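Local coordinates for protein insensitive (Drosophila melanogaster, PDB 4IX7) that binds the palindromic DNA sequence CCAATTGG through its BEN domain and represses transcription of genes involved in neural development, at residues I7-T12 with I73-F78; C13-V18 with L35-D40. One frame throughout, in Å; residues are numbered along the deposited sequence.

Contact 1. Residues I7-T12 with I73-F78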
loop_
_atom_site.group_PDB
_atom_site.type_symbol
_atom_site.label_atom_id
_atom_site.label_comp_id
_atom_site.label_asym_id
_atom_site.label_seq_id
_atom_site.Cartn_x
_atom_site.Cartn_y
_atom_site.Cartn_z
ATOM N N ILE C 7 -8.344 -21.559 -11.892
ATOM C CA ILE C 7 -7.963 -20.146 -12.007
ATOM C C ILE C 7 -6.465 -19.892 -12.177
ATOM O O ILE C 7 -6.056 -18.771 -12.492
ATOM C CB ILE C 7 -8.525 -19.268 -10.846
ATOM C CG1 ILE C 7 -7.683 -19.429 -9.573
ATOM C CG2 ILE C 7 -10.011 -19.564 -10.608
ATOM C CD1 ILE C 7 -8.095 -18.496 -8.438
ATOM N N GLY C 8 -5.648 -20.920 -11.970
ATOM C CA GLY C 8 -4.209 -20.754 -12.093
ATOM C C GLY C 8 -3.475 -22.070 -12.160
ATOM O O GLY C 8 -4.094 -23.132 -12.090
ATOM N N PRO C 9 -2.145 -22.005 -12.288
ATOM C CA PRO C 9 -1.327 -23.213 -12.480
ATOM C C PRO C 9 -1.433 -24.279 -11.385
ATOM O O PRO C 9 -1.084 -25.430 -11.656
ATOM C CB PRO C 9 0.108 -22.668 -12.570
ATOM C CG PRO C 9 0.037 -21.241 -12.094
ATOM C CD PRO C 9 -1.354 -20.766 -12.374
ATOM N N ASN C 10 -1.885 -23.926 -10.185
ATOM C CA ASN C 10 -1.997 -24.914 -9.112
ATOM C C ASN C 10 -3.384 -25.544 -9.020
ATOM O O ASN C 10 -3.682 -26.288 -8.084
ATOM C CB ASN C 10 -1.571 -24.315 -7.767
ATOM C CG ASN C 10 -0.154 -23.787 -7.797
ATOM O OD1 ASN C 10 0.745 -24.420 -8.363
ATOM N ND2 ASN C 10 0.056 -22.615 -7.212
ATOM N N ASN C 11 -4.219 -25.240 -10.009
ATOM C CA ASN C 11 -5.559 -25.811 -10.115
ATOM C C ASN C 11 -6.494 -25.470 -8.945
ATOM O O ASN C 11 -7.388 -26.243 -8.592
ATOM C CB ASN C 11 -5.498 -27.329 -10.362
ATOM C CG ASN C 11 -6.822 -27.905 -10.852
ATOM O OD1 ASN C 11 -7.296 -28.925 -10.341
ATOM N ND2 ASN C 11 -7.427 -27.248 -11.835
ATOM N N THR C 12 -6.313 -24.289 -8.360
ATOM C CA THR C 12 -7.316 -23.786 -7.433
ATOM C C THR C 12 -8.528 -23.426 -8.281
ATOM O O THR C 12 -8.391 -22.762 -9.314
ATOM C CB THR C 12 -6.818 -22.529 -6.707
ATOM O OG1 THR C 12 -5.570 -22.824 -6.060
ATOM C CG2 THR C 12 -7.836 -22.069 -5.666
ATOM N N ILE C 73 -2.974 -18.846 -2.948
ATOM C CA ILE C 73 -2.683 -17.426 -3.092
ATOM C C ILE C 73 -1.990 -17.161 -4.427
ATOM O O ILE C 73 -2.330 -16.210 -5.126
ATOM C CB ILE C 73 -1.854 -16.902 -1.905
ATOM C CG1 ILE C 73 -2.724 -16.883 -0.643
ATOM C CG2 ILE C 73 -1.320 -15.495 -2.183
ATOM C CD1 ILE C 73 -4.030 -16.153 -0.809
ATOM N N GLN C 74 -1.040 -18.023 -4.789
ATOM C CA GLN C 74 -0.347 -17.895 -6.068
ATOM C C GLN C 74 -1.347 -17.927 -7.222
ATOM O O GLN C 74 -1.223 -17.162 -8.177
ATOM C CB GLN C 74 0.679 -19.014 -6.237
ATOM C CG GLN C 74 1.620 -18.798 -7.406
ATOM C CD GLN C 74 2.536 -19.990 -7.644
ATOM O OE1 GLN C 74 2.439 -21.012 -6.958
ATOM N NE2 GLN C 74 3.428 -19.864 -8.621
ATOM N N ASP C 75 -2.353 -18.791 -7.117
ATOM C CA ASP C 75 -3.370 -18.884 -8.161
ATOM C C ASP C 75 -4.245 -17.640 -8.227
ATOM O O ASP C 75 -4.597 -17.184 -9.319
ATOM C CB ASP C 75 -4.236 -20.130 -7.977
ATOM C CG ASP C 75 -3.567 -21.386 -8.513
ATOM O OD1 ASP C 75 -2.517 -21.273 -9.187
ATOM O OD2 ASP C 75 -4.111 -22.479 -8.264
ATOM N N ILE C 76 -4.601 -17.091 -7.067
ATOM C CA ILE C 76 -5.399 -15.873 -7.040
ATOM C C ILE C 76 -4.627 -14.739 -7.693
ATOM O O ILE C 76 -5.177 -13.991 -8.501
ATOM C CB ILE C 76 -5.809 -15.493 -5.605
ATOM C CG1 ILE C 76 -6.816 -16.524 -5.078
ATOM C CG2 ILE C 76 -6.393 -14.071 -5.554
ATOM C CD1 ILE C 76 -7.099 -16.384 -3.602
ATOM N N ILE C 77 -3.344 -14.628 -7.367
ATOM C CA ILE C 77 -2.500 -13.594 -7.966
ATOM C C ILE C 77 -2.400 -13.810 -9.473
ATOM O O ILE C 77 -2.522 -12.865 -10.248
ATOM C CB ILE C 77 -1.105 -13.569 -7.324
ATOM C CG1 ILE C 77 -1.208 -13.123 -5.865
ATOM C CG2 ILE C 77 -0.181 -12.649 -8.094
ATOM C CD1 ILE C 77 0.093 -13.328 -5.068
ATOM N N PHE C 78 -2.210 -15.058 -9.889
ATOM C CA PHE C 78 -2.167 -15.375 -11.312
ATOM C C PHE C 78 -3.429 -14.897 -12.026
ATOM O O PHE C 78 -3.352 -14.204 -13.046
ATOM C CB PHE C 78 -1.978 -16.880 -11.532
ATOM C CG PHE C 78 -1.906 -17.274 -12.979
ATOM C CD1 PHE C 78 -0.684 -17.360 -13.625
ATOM C CD2 PHE C 78 -3.061 -17.569 -13.691
ATOM C CE1 PHE C 78 -0.612 -17.726 -14.959
ATOM C CE2 PHE C 78 -2.996 -17.932 -15.029
ATOM C CZ PHE C 78 -1.768 -18.013 -15.661
#
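The carboxylate of Asp75 reaches from its helix into the loop at 7-12 and divides its oxygens between Asn10, in a tight turn, and Thr12 just after it. OD1 receives Asn10 N at 2.9 Å on its syn lone pair, while OD2 takes two donors from Thr12: the backbone N at 2.9 Å, arriving nearly along the C-O axis, and OG1 at 2.7 Å, on the anti side and tilted 24° out of the carboxylate plane. The two Thr12 donors come from opposite faces of that plane, so three bonds fix the group's rotation. This loop joins the antiparallel strands 4-6 and 13-15 of the BEN domain hairpin; a type I turn from Gly8 to Asn11 forms its tip, docked against helix 70-84. A leucine in place of Asp75 would probably leave the backbone N-H groups of Asn10 and Thr12 and the Thr12 hydroxyl without their acceptor and free the turn to shift.

Asn10 ND2 donates to Gln74 OE1 (2.9 Å), and to Gly71 O in the same helix; the Gln74 bond lies in the Asn10 amide plane but comes from above the Gln74 carbonyl plane, the amides being turned 59° apart. One turn on, Phe78 has CG anti to the backbone N (chi1 -179°), carrying the ring to the loop: Pro9 CD lies over one face, 3.7 Å from the centroid (CH-pi), and Ile7 O at the edge.

Contact 2. Residues C13-V18 with L35-D40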
loop_
_atom_site.group_PDB
_atom_site.type_symbol
_atom_site.label_atom_id
_atom_site.label_comp_id
_atom_site.label_asym_id
_atom_site.label_seq_id
_atom_site.Cartn_x
_atom_site.Cartn_y
_atom_site.Cartn_z
ATOM N N CYS C 13 -9.705 -23.878 -7.859
ATOM C CA CYS C 13 -10.917 -23.684 -8.652
ATOM C C CYS C 13 -12.013 -22.909 -7.936
ATOM O O CYS C 13 -12.089 -22.895 -6.701
ATOM C CB CYS C 13 -11.484 -25.035 -9.093
ATOM S SG CYS C 13 -10.386 -25.973 -10.184
ATOM N N VAL C 14 -12.853 -22.265 -8.740
ATOM C CA VAL C 14 -14.082 -21.635 -8.278
ATOM C C VAL C 14 -15.171 -22.020 -9.273
ATOM O O VAL C 14 -14.861 -22.358 -10.417
ATOM C CB VAL C 14 -13.945 -20.089 -8.226
ATOM C CG1 VAL C 14 -12.830 -19.680 -7.269
ATOM C CG2 VAL C 14 -13.685 -19.518 -9.621
ATOM N N PRO C 15 -16.447 -21.983 -8.850
ATOM C CA PRO C 15 -17.490 -22.307 -9.829
ATOM C C PRO C 15 -17.494 -21.310 -10.982
ATOM O O PRO C 15 -17.137 -20.141 -10.787
ATOM C CB PRO C 15 -18.781 -22.179 -9.020
ATOM C CG PRO C 15 -18.359 -22.357 -7.594
ATOM C CD PRO C 15 -17.005 -21.714 -7.516
ATOM N N ALA C 16 -17.872 -21.770 -12.174
ATOM C CA ALA C 16 -17.984 -20.874 -13.322
ATOM C C ALA C 16 -18.922 -19.711 -13.030
ATOM O O ALA C 16 -18.671 -18.587 -13.470
ATOM C CB ALA C 16 -18.449 -21.633 -14.553
ATOM N N SER C 17 -19.991 -19.980 -12.290
ATOM C CA SER C 17 -20.966 -18.944 -11.954
ATOM C C SER C 17 -20.291 -17.784 -11.221
ATOM O O SER C 17 -20.646 -16.622 -11.421
ATOM C CB SER C 17 -22.126 -19.519 -11.135
ATOM O OG SER C 17 -21.692 -20.047 -9.894
ATOM N N VAL C 18 -19.299 -18.103 -10.396
ATOM C CA VAL C 18 -18.560 -17.076 -9.683
ATOM C C VAL C 18 -17.535 -16.413 -10.602
ATOM O O VAL C 18 -17.485 -15.185 -10.710
ATOM C CB VAL C 18 -17.864 -17.652 -8.423
ATOM C CG1 VAL C 18 -16.988 -16.597 -7.770
ATOM C CG2 VAL C 18 -18.901 -18.162 -7.438
ATOM N N LEU C 35 -11.206 -14.623 -2.830
ATOM C CA LEU C 35 -10.849 -15.021 -1.469
ATOM C C LEU C 35 -11.993 -15.655 -0.690
ATOM O O LEU C 35 -11.798 -16.679 -0.041
ATOM C CB LEU C 35 -10.302 -13.833 -0.679
ATOM C CG LEU C 35 -8.882 -13.384 -1.021
ATOM C CD1 LEU C 35 -8.624 -12.048 -0.346
ATOM C CD2 LEU C 35 -7.811 -14.410 -0.617
ATOM N N VAL C 36 -13.183 -15.061 -0.740
ATOM C CA VAL C 36 -14.296 -15.606 0.034
ATOM C C VAL C 36 -14.906 -16.836 -0.618
ATOM O O VAL C 36 -15.731 -17.518 -0.008
ATOM C CB VAL C 36 -15.385 -14.554 0.323
ATOM C CG1 VAL C 36 -14.786 -13.421 1.155
ATOM C CG2 VAL C 36 -16.019 -14.048 -0.980
ATOM N N THR C 37 -14.509 -17.108 -1.858
ATOM C CA THR C 37 -14.936 -18.327 -2.540
ATOM C C THR C 37 -14.006 -19.490 -2.203
ATOM O O THR C 37 -14.447 -20.635 -2.048
ATOM C CB THR C 37 -14.994 -18.118 -4.074
ATOM O OG1 THR C 37 -15.868 -17.020 -4.369
ATOM C CG2 THR C 37 -15.546 -19.368 -4.765
ATOM N N ILE C 38 -12.725 -19.180 -2.033
ATOM C CA ILE C 38 -11.675 -20.189 -1.903
ATOM C C ILE C 38 -11.368 -20.520 -0.437
ATOM O O ILE C 38 -11.021 -21.664 -0.106
ATOM C CB ILE C 38 -10.403 -19.713 -2.639
ATOM C CG1 ILE C 38 -10.639 -19.746 -4.153
ATOM C CG2 ILE C 38 -9.181 -20.532 -2.253
ATOM C CD1 ILE C 38 -9.676 -18.866 -4.926
ATOM N N PHE C 39 -11.527 -19.529 0.437
ATOM C CA PHE C 39 -11.242 -19.676 1.867
ATOM C C PHE C 39 -12.485 -19.372 2.686
ATOM O O PHE C 39 -13.246 -18.470 2.334
ATOM C CB PHE C 39 -10.161 -18.676 2.297
ATOM C CG PHE C 39 -8.829 -18.865 1.626
ATOM C CD1 PHE C 39 -7.973 -19.879 2.029
ATOM C CD2 PHE C 39 -8.419 -18.006 0.619
ATOM C CE1 PHE C 39 -6.728 -20.047 1.418
ATOM C CE2 PHE C 39 -7.170 -18.161 0.007
ATOM C CZ PHE C 39 -6.327 -19.183 0.408
ATOM N N ASP C 40 -12.698 -20.094 3.786
ATOM C CA ASP C 40 -13.769 -19.680 4.690
ATOM C C ASP C 40 -13.369 -18.411 5.455
ATOM O O ASP C 40 -12.180 -18.072 5.538
ATOM C CB ASP C 40 -14.247 -20.816 5.610
ATOM C CG ASP C 40 -13.149 -21.404 6.469
ATOM O OD1 ASP C 40 -12.331 -20.649 7.025
ATOM O OD2 ASP C 40 -13.131 -22.652 6.622
#
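Val14 and Thr37 meet through methyl groups, Val14 CG1 lying 3.7 Å from Thr37 CG2, with the two side chains crossing at about a right angle. Here the second strand of the small N-terminal hairpin of the BEN domain, together with the short helix that follows it, packs against the C-terminal end of helix 27-38. Val14 CG1 is also 3.8 Å from Ile38 CG1, and this methyl is therefore shared between consecutive residues of the helix.

Thr37 turns its two branches to different neighbours. With OG1 beside the backbone N (chi1 -57°), CG2 is the branch that lies anti to N and points at Val14; Thr37 CG2 also comes to 3.9 Å from Pro15 CD. The polar need of OG1 is met within its own helix, by a hydrogen bond with the carbonyl of Lys33, one turn earlier. What crosses the contact is thus entirely van der Waals packing, and with 178 Å² buried in all it is a modest one.

A second shell sets these groups in place. Backbone hydrogen bonds with Val5 hold Val14 in the hairpin, and its side chain also rests on Ile7. Pro15 stands at the N-cap position of helix 16-19, where the chain turns from strand to helix and brings Val18 round to face Thr37; its ring also touches Met4 and Asn2. From helix 27-38, Ile38 also lies against Thr12 and against Lys72 and Ile76 of helix 70-84. Val18 meets the hydroxyl branch of Thr37 end on, its CG1 stopping 3.6 Å from Thr37 OG1.

How the contacts relate
The two contacts anchor successive parts of one N-terminal hairpin to different helices: the 7-12 loop to helix 70-84, and the 13-18 strand and helix start to helix 27-38. Contact 1 is the larger and is polar at its centre, where a buried carboxylate collects donors, with apolar contacts beside it and exposed outer residues; contact 2 is a smaller, apolar surface contact, closer to the bound DNA at about 5 Å between nearest atoms, against about 8 Å. Along the chain, contact 2 is nested within the loop closed by contact 1. The two helices also meet directly, Ile76 CD1 packing 3.6 Å from Leu35 CD2, and share one apolar seam with the hairpin.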